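Local coordinates for protein chloroplastic group IIB intron splicing facilitator CRS2, chloroplastic (Zea mays, PDB 1RYN) that facilitates the splicing of group IIB introns in chloroplasts, in complexes with CAF1 or CAF2, and has a peptidyl-tRNA hydrolase fold without the hydrolase activity, at residues G102-Q107 and E187-V192; Y3-I8 and P59-K64; Q45-L50 and P65-N70. The protein carries 3 engineered substitutions. All blocks are in the same frame, centred on the assembly; numbering follows the deposited sequence.

Contact 1. Residues G102-Q107 and E187-V192; sequences GVLRLQ and ERFNLV
Asn190 of helix 186-196 turns its amide onto the backbone of Leu106 and uses both of its polar atoms there. Its OD1 accepts from Leu106 N at 2.8 Å in an almost straight bond (175° at the hydrogen), while Asn190 ND2 donates to Leu106 O at 3.1 Å, with that oxygen close to the amide plane. With CG anti to its own carbonyl carbon (chi1 -69°), the carboxamide reaches the edge of strand 104-107, the outermost strand of the sheet within this chain. The neighbouring strand 133-137 pairs with Arg105 and Gln107, whose backbone bonds alternate with those of Leu106, so the helix side chain takes the place of a further strand. A water bridges one turn of the strand back, donating to Asn190 O at 3.1 Å and to Leu104 O over a short distance whose exact length is doubtful. Beside the amide, Phe189 receives Leu106 CD1 over one ring face in a CH-pi contact, 4.0 Å from the centroid, and meets Leu104 CD1 at its edge. Phe182 packs edge-to-face on the same ring. Arg105 CG lies 3.8 Å from Asn190 ND2. Were Asn190 an alanine, Leu106 N and O would probably lose these mates. Leu106 N and O, held by the amide, and Leu104 O, held by the water, are thus satisfied without a further strand.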
# COMPACT_ATOMS: atom_id res chain seq x y z
N GLY A 102 0.09 -4.43 -12.50
CA GLY A 102 0.31 -2.99 -12.55
C GLY A 102 -0.93 -2.12 -12.54
O GLY A 102 -0.87 -0.89 -12.59
N VAL A 103 -2.08 -2.73 -12.49
CA VAL A 103 -3.26 -1.89 -12.47
C VAL A 103 -3.51 -1.44 -11.05
O VAL A 103 -3.72 -2.28 -10.17
CB VAL A 103 -4.48 -2.68 -12.89
CG1 VAL A 103 -5.76 -1.90 -12.60
CG2 VAL A 103 -4.40 -3.10 -14.35
N LEU A 104 -3.49 -0.15 -10.79
CA LEU A 104 -3.79 0.26 -9.43
C LEU A 104 -5.31 0.44 -9.29
O LEU A 104 -6.06 0.67 -10.27
CB LEU A 104 -3.11 1.58 -9.06
CG LEU A 104 -1.68 1.71 -9.55
CD1 LEU A 104 -1.26 3.15 -9.57
CD2 LEU A 104 -0.75 0.93 -8.63
N ARG A 105 -5.78 0.37 -8.05
CA ARG A 105 -7.18 0.54 -7.73
C ARG A 105 -7.28 1.24 -6.38
O ARG A 105 -6.70 0.84 -5.39
CB ARG A 105 -7.96 -0.75 -7.64
CG ARG A 105 -9.38 -0.57 -7.11
CD ARG A 105 -10.33 -1.71 -7.55
NE ARG A 105 -11.60 -1.21 -8.12
CZ ARG A 105 -12.24 -1.63 -9.24
NH1 ARG A 105 -11.79 -2.63 -10.00
NH2 ARG A 105 -13.38 -1.04 -9.59
N LEU A 106 -8.04 2.30 -6.34
CA LEU A 106 -8.22 3.05 -5.11
C LEU A 106 -9.62 2.87 -4.61
O LEU A 106 -10.58 3.14 -5.31
CB LEU A 106 -8.07 4.53 -5.45
CG LEU A 106 -6.66 5.04 -5.32
CD1 LEU A 106 -6.61 6.46 -5.86
CD2 LEU A 106 -6.30 5.06 -3.82
N GLN A 107 -9.77 2.40 -3.42
CA GLN A 107 -11.13 2.28 -2.90
C GLN A 107 -11.25 2.85 -1.45
O GLN A 107 -10.27 3.01 -0.71
CB GLN A 107 -11.85 0.95 -3.15
CG GLN A 107 -11.03 -0.10 -3.91
CD GLN A 107 -11.01 -1.45 -3.20
OE1 GLN A 107 -12.04 -1.91 -2.68
NE2 GLN A 107 -9.84 -2.08 -3.16
N GLU A 187 -13.35 6.61 -8.90
CA GLU A 187 -13.71 5.59 -9.83
C GLU A 187 -13.22 5.89 -11.24
O GLU A 187 -12.99 4.99 -12.04
CB GLU A 187 -15.17 5.16 -9.77
CG GLU A 187 -15.27 3.68 -9.37
CD GLU A 187 -16.39 3.45 -8.42
OE1 GLU A 187 -16.70 4.26 -7.54
OE2 GLU A 187 -17.02 2.31 -8.67
N ARG A 188 -13.00 7.16 -11.53
CA ARG A 188 -12.52 7.47 -12.87
C ARG A 188 -11.05 7.16 -13.01
O ARG A 188 -10.54 6.85 -14.08
CB ARG A 188 -12.92 8.84 -13.39
CG ARG A 188 -14.33 9.21 -12.94
CD ARG A 188 -15.44 8.43 -13.66
NE ARG A 188 -16.04 9.17 -14.78
CZ ARG A 188 -16.45 8.59 -15.89
NH1 ARG A 188 -16.39 7.28 -16.04
NH2 ARG A 188 -16.98 9.36 -16.86
N PHE A 189 -10.37 7.22 -11.88
CA PHE A 189 -8.96 6.90 -11.86
C PHE A 189 -8.82 5.38 -12.05
O PHE A 189 -7.88 4.89 -12.67
CB PHE A 189 -8.43 7.24 -10.46
CG PHE A 189 -7.11 6.60 -10.10
CD1 PHE A 189 -5.90 7.25 -10.37
CD2 PHE A 189 -7.07 5.36 -9.46
CE1 PHE A 189 -4.68 6.67 -10.04
CE2 PHE A 189 -5.85 4.78 -9.11
CZ PHE A 189 -4.65 5.43 -9.40
N ASN A 190 -9.78 4.63 -11.50
CA ASN A 190 -9.79 3.18 -11.56
C ASN A 190 -10.04 2.73 -12.97
O ASN A 190 -9.48 1.76 -13.45
CB ASN A 190 -10.81 2.57 -10.58
CG ASN A 190 -10.43 2.73 -9.11
OD1 ASN A 190 -9.29 3.05 -8.77
ND2 ASN A 190 -11.35 2.44 -8.22
N LEU A 191 -10.87 3.49 -13.64
CA LEU A 191 -11.18 3.15 -15.01
C LEU A 191 -9.97 3.40 -15.85
O LEU A 191 -9.58 2.59 -16.66
CB LEU A 191 -12.38 3.94 -15.57
CG LEU A 191 -13.75 3.59 -14.96
CD1 LEU A 191 -14.88 3.96 -15.93
CD2 LEU A 191 -13.84 2.11 -14.59
N VAL A 192 -9.36 4.54 -15.67
CA VAL A 192 -8.17 4.82 -16.46
C VAL A 192 -7.08 3.79 -16.23
O VAL A 192 -6.29 3.51 -17.10
CB VAL A 192 -7.62 6.24 -16.27
CG1 VAL A 192 -6.26 6.43 -16.95
CG2 VAL A 192 -8.61 7.25 -16.83
O HOH W 1 -8.08 -0.17 -11.54

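Contact 2. Residues Y3-I8 and P59-K64; sequences YTPWLI and PVLVVK
Two neighbouring parallel strands of the mixed sheet, 6-10 and 58-65, meet here, with Trp6 paired to Val60, Leu7 to Leu61 and Ile8 to Val62. Trp6 and Ile8 each bond through both N and O to strand 58-65. Trp6 N donates to Pro59 O at 3.0 Å, and Trp6 O accepts from Leu61 N. Ile8 N donates to Leu61 O, and Ile8 O accepts from Val63 N at 2.8 Å. Leu7 turns its backbone to the other neighbour, bonding to Leu91 of strand 90-96 and to His89 just before it. On the face that carries Trp6 and Ile8, Val60 CG1 meets Trp6 CB at 3.8 Å and Val62 CG1 meets Ile8 CB at 3.9 Å; the rotation of Val62 (chi1 -50°) points its CG1 at the paired residue. The Trp6 indole leads away to stack on His89. Leu7, Leu61 and Val63 fill the other face. Pro5 CB touches Leu61 CD2 at 3.7 Å. The backbone polarity of Trp6 and Ile8 is thus spent within the sheet, while apolar side chains face the helices: Val62 toward helix 25-37, Leu61 and Val63 toward helix 73-83.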
# COMPACT_ATOMS: atom_id res chain seq x y z
N TYR A 3 -4.96 19.33 13.49
CA TYR A 3 -4.05 18.19 13.45
C TYR A 3 -4.63 16.84 12.97
O TYR A 3 -5.03 15.97 13.75
CB TYR A 3 -3.23 18.01 14.74
CG TYR A 3 -2.15 16.96 14.56
CD1 TYR A 3 -1.12 17.14 13.65
CD2 TYR A 3 -2.17 15.78 15.30
CE1 TYR A 3 -0.12 16.19 13.46
CE2 TYR A 3 -1.18 14.81 15.13
CZ TYR A 3 -0.15 15.02 14.21
OH TYR A 3 0.83 14.05 14.04
N THR A 4 -4.64 16.63 11.68
CA THR A 4 -5.18 15.37 11.23
C THR A 4 -4.26 14.70 10.25
O THR A 4 -4.47 14.77 9.04
CB THR A 4 -6.55 15.60 10.60
OG1 THR A 4 -6.74 17.00 10.47
CG2 THR A 4 -7.62 14.99 11.48
N PRO A 5 -3.25 14.05 10.77
CA PRO A 5 -2.26 13.37 9.97
C PRO A 5 -2.85 12.19 9.26
O PRO A 5 -3.91 11.69 9.63
CB PRO A 5 -1.28 12.76 10.99
CG PRO A 5 -1.97 12.76 12.34
CD PRO A 5 -3.20 13.64 12.19
N TRP A 6 -2.11 11.74 8.26
CA TRP A 6 -2.51 10.58 7.52
C TRP A 6 -1.49 9.47 7.83
O TRP A 6 -0.34 9.71 8.06
CB TRP A 6 -2.46 10.87 6.01
CG TRP A 6 -3.66 11.50 5.38
CD1 TRP A 6 -4.02 12.80 5.47
CD2 TRP A 6 -4.61 10.89 4.47
NE1 TRP A 6 -5.15 13.02 4.72
CE2 TRP A 6 -5.54 11.88 4.10
CE3 TRP A 6 -4.77 9.60 3.94
CZ2 TRP A 6 -6.59 11.62 3.20
CZ3 TRP A 6 -5.83 9.34 3.08
CH2 TRP A 6 -6.72 10.35 2.73
N LEU A 7 -1.93 8.24 7.79
CA LEU A 7 -1.03 7.13 8.02
C LEU A 7 -0.92 6.39 6.68
O LEU A 7 -1.91 5.82 6.23
CB LEU A 7 -1.61 6.18 9.09
CG LEU A 7 -0.64 5.09 9.60
CD1 LEU A 7 -0.64 3.85 8.72
CD2 LEU A 7 0.75 5.68 9.76
N ILE A 8 0.24 6.41 6.03
CA ILE A 8 0.40 5.74 4.74
C ILE A 8 1.18 4.48 5.04
O ILE A 8 2.35 4.55 5.36
CB ILE A 8 1.18 6.61 3.77
CG1 ILE A 8 0.46 7.94 3.46
CG2 ILE A 8 1.39 5.85 2.47
CD1 ILE A 8 -0.94 7.99 4.05
N PRO A 59 0.34 16.70 7.02
CA PRO A 59 1.25 15.86 7.78
C PRO A 59 0.93 14.42 7.61
O PRO A 59 -0.25 14.04 7.71
CB PRO A 59 0.97 16.10 9.27
CG PRO A 59 -0.44 16.67 9.31
CD PRO A 59 -0.72 17.24 7.90
N VAL A 60 1.96 13.60 7.43
CA VAL A 60 1.73 12.17 7.29
C VAL A 60 2.79 11.36 7.98
O VAL A 60 3.83 11.84 8.31
CB VAL A 60 1.76 11.74 5.82
CG1 VAL A 60 0.81 12.54 4.97
CG2 VAL A 60 3.16 11.90 5.23
N LEU A 61 2.49 10.08 8.15
CA LEU A 61 3.39 9.09 8.68
C LEU A 61 3.37 7.96 7.64
O LEU A 61 2.30 7.53 7.18
CB LEU A 61 3.07 8.52 10.10
CG LEU A 61 1.65 8.77 10.54
CD1 LEU A 61 1.30 7.88 11.72
CD2 LEU A 61 1.47 10.24 10.91
N VAL A 62 4.55 7.54 7.22
CA VAL A 62 4.63 6.47 6.28
C VAL A 62 5.24 5.34 7.07
O VAL A 62 6.16 5.53 7.86
CB VAL A 62 5.31 6.84 5.00
CG1 VAL A 62 4.66 8.13 4.49
CG2 VAL A 62 6.77 7.07 5.27
N VAL A 63 4.67 4.18 6.85
CA VAL A 63 5.00 3.02 7.59
C VAL A 63 5.13 1.73 6.84
O VAL A 63 4.46 1.48 5.86
CB VAL A 63 3.65 2.79 8.29
CG1 VAL A 63 3.72 1.73 9.37
CG2 VAL A 63 3.10 4.09 8.81
N LYS A 64 5.97 0.87 7.39
CA LYS A 64 6.13 -0.46 6.84
C LYS A 64 6.06 -1.39 8.03
O LYS A 64 7.03 -1.49 8.78
CB LYS A 64 7.46 -0.64 6.13
CG LYS A 64 7.40 -0.22 4.67
CD LYS A 64 8.73 0.30 4.13
CE LYS A 64 9.94 -0.54 4.53
NZ LYS A 64 10.87 -0.80 3.42

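Contact 3. Residues Q45-L50 and P65-N70; sequences QFKSLL and PQSYMN. Engineered in segment 45-50: Phe46 (natural residue Ser).
Gln66 N donates to Lys47 O at 2.6 Å, 163° at the hydrogen, tying the start of the loop after strand 58-65 to the turn before strand 48-55. Next to this bond, Ser48 and Pro65 form an antiparallel, non-hydrogen-bonded pair, with Ser48 CB resting 3.7 Å from Pro65 CA. Gln66 also sets its CB 3.3 Å from Lys47 O, then bends at chi2 (65°) so that its side chain passes Leu49 at a slant, NE2 4.1 Å from Leu49 CG. Farther out, Ser48 OG donates to Phe46 O at 2.8 Å from well above the carbonyl plane, and Gln45 N bonds to Ser48 O, which fixes the tight turn between strands 43-45 and 48-55. The engineered Phe46 lies against Pro78 and Leu79 of helix 73-83, its ring meeting that of Tyr82; Ser48 touches Ala75 and Leu79 of the same helix. Beyond Ser67, Asn13 accepts from Met69 N through OD1. The arrangement is the open end of a beta hairpin, strands 48-55 and 58-65 pairing antiparallel and consecutive in the chain, whose exit carries the loop with Tyr68 and Asn70, which by similarity to peptidyl-tRNA hydrolases would belong to the tRNA-binding site.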
# COMPACT_ATOMS: atom_id res chain seq x y z
N GLN A 45 8.47 1.64 16.10
CA GLN A 45 7.40 1.67 17.08
C GLN A 45 6.27 0.78 16.66
O GLN A 45 5.93 0.65 15.50
CB GLN A 45 6.76 3.06 17.19
CG GLN A 45 7.77 4.20 17.25
CD GLN A 45 8.06 4.53 18.69
OE1 GLN A 45 8.77 3.79 19.37
NE2 GLN A 45 7.55 5.68 19.13
N PHE A 46 5.63 0.17 17.64
CA PHE A 46 4.51 -0.68 17.36
C PHE A 46 4.77 -1.72 16.30
O PHE A 46 3.96 -1.91 15.40
CB PHE A 46 3.31 0.17 16.91
CG PHE A 46 3.07 1.32 17.83
CD1 PHE A 46 2.28 1.18 18.97
CD2 PHE A 46 3.65 2.56 17.57
CE1 PHE A 46 2.05 2.27 19.81
CE2 PHE A 46 3.44 3.65 18.41
CZ PHE A 46 2.63 3.51 19.54
N LYS A 47 5.89 -2.40 16.38
CA LYS A 47 6.15 -3.43 15.39
C LYS A 47 6.25 -2.91 13.95
O LYS A 47 5.88 -3.59 12.97
CB LYS A 47 5.22 -4.64 15.52
CG LYS A 47 5.96 -5.92 15.92
CD LYS A 47 5.20 -7.22 15.63
CE LYS A 47 5.95 -8.50 16.02
NZ LYS A 47 5.14 -9.73 15.91
N SER A 48 6.76 -1.69 13.83
CA SER A 48 6.90 -1.10 12.49
C SER A 48 8.02 -0.10 12.41
O SER A 48 8.50 0.43 13.41
CB SER A 48 5.62 -0.41 12.04
OG SER A 48 4.55 -0.72 12.92
N LEU A 49 8.42 0.16 11.18
CA LEU A 49 9.44 1.14 10.92
C LEU A 49 8.67 2.27 10.27
O LEU A 49 7.86 2.04 9.35
CB LEU A 49 10.53 0.62 9.96
CG LEU A 49 11.58 -0.22 10.66
CD1 LEU A 49 12.78 -0.39 9.74
CD2 LEU A 49 12.00 0.51 11.92
N LEU A 50 8.92 3.48 10.73
CA LEU A 50 8.20 4.60 10.17
C LEU A 50 9.00 5.84 10.12
O LEU A 50 10.02 5.94 10.82
CB LEU A 50 6.84 4.88 10.83
CG LEU A 50 6.83 5.25 12.31
CD1 LEU A 50 8.08 4.78 13.05
CD2 LEU A 50 6.67 6.74 12.41
N PRO A 65 4.94 -2.01 8.27
CA PRO A 65 4.87 -2.91 9.44
C PRO A 65 5.98 -3.99 9.39
O PRO A 65 6.40 -4.46 8.33
CB PRO A 65 3.44 -3.48 9.49
CG PRO A 65 2.64 -2.57 8.56
CD PRO A 65 3.63 -1.96 7.57
N GLN A 66 6.47 -4.37 10.55
CA GLN A 66 7.53 -5.33 10.59
C GLN A 66 7.08 -6.64 11.21
O GLN A 66 7.88 -7.52 11.53
CB GLN A 66 8.60 -4.72 11.52
CG GLN A 66 10.06 -5.02 11.12
CD GLN A 66 10.44 -4.40 9.81
OE1 GLN A 66 11.49 -4.76 9.24
NE2 GLN A 66 9.57 -3.56 9.28
N SER A 67 5.78 -6.78 11.35
CA SER A 67 5.25 -7.97 11.95
C SER A 67 4.90 -9.12 11.01
O SER A 67 4.43 -10.16 11.50
CB SER A 67 4.04 -7.62 12.81
OG SER A 67 3.04 -7.01 12.00
N TYR A 68 5.11 -8.93 9.69
CA TYR A 68 4.76 -9.95 8.72
C TYR A 68 3.31 -9.75 8.23
O TYR A 68 2.37 -9.44 8.95
CB TYR A 68 5.14 -11.40 9.11
CG TYR A 68 6.66 -11.59 9.20
CD1 TYR A 68 7.45 -10.92 10.13
CD2 TYR A 68 7.31 -12.46 8.31
CE1 TYR A 68 8.84 -11.10 10.17
CE2 TYR A 68 8.69 -12.67 8.33
CZ TYR A 68 9.45 -12.01 9.29
OH TYR A 68 10.81 -12.21 9.33
N MET A 69 3.14 -9.91 6.97
CA MET A 69 1.91 -9.73 6.28
C MET A 69 0.62 -9.97 7.03
O MET A 69 -0.19 -9.08 7.23
CB MET A 69 1.94 -10.54 4.98
CG MET A 69 0.74 -10.31 4.12
SD MET A 69 0.68 -8.60 3.55
CE MET A 69 2.01 -8.67 2.32
N ASN A 70 0.35 -11.18 7.38
CA ASN A 70 -0.91 -11.47 8.01
C ASN A 70 -1.19 -10.87 9.39
O ASN A 70 -2.32 -10.92 9.86
CB ASN A 70 -1.23 -12.95 7.89
CG ASN A 70 -0.07 -13.67 7.23
OD1 ASN A 70 1.10 -13.35 7.47
ND2 ASN A 70 -0.39 -14.65 6.39

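Overall arrangement
All three contacts reach one mixed sheet. Contacts 2 and 3 are neighbours, their centres 15 Å apart: strand 58-65 pairs with 6-10 in contact 2, and its last residue, Pro65, begins the second segment of contact 3. They touch where Lys64 N probably bonds to Leu49 O, at 3.0 Å. Contact 1 lies at the far edge of the sheet, its centre 22 Å from that of contact 2 and 27 Å from that of contact 3. Along the chain the segments of contacts 2 and 3 alternate, and contact 1 follows both. Helix 186-196 thus lies along the outer edge of strand 104-107, while strand 58-65, in the other half of the sheet, runs into the loop that by similarity belongs to a tRNA-binding site.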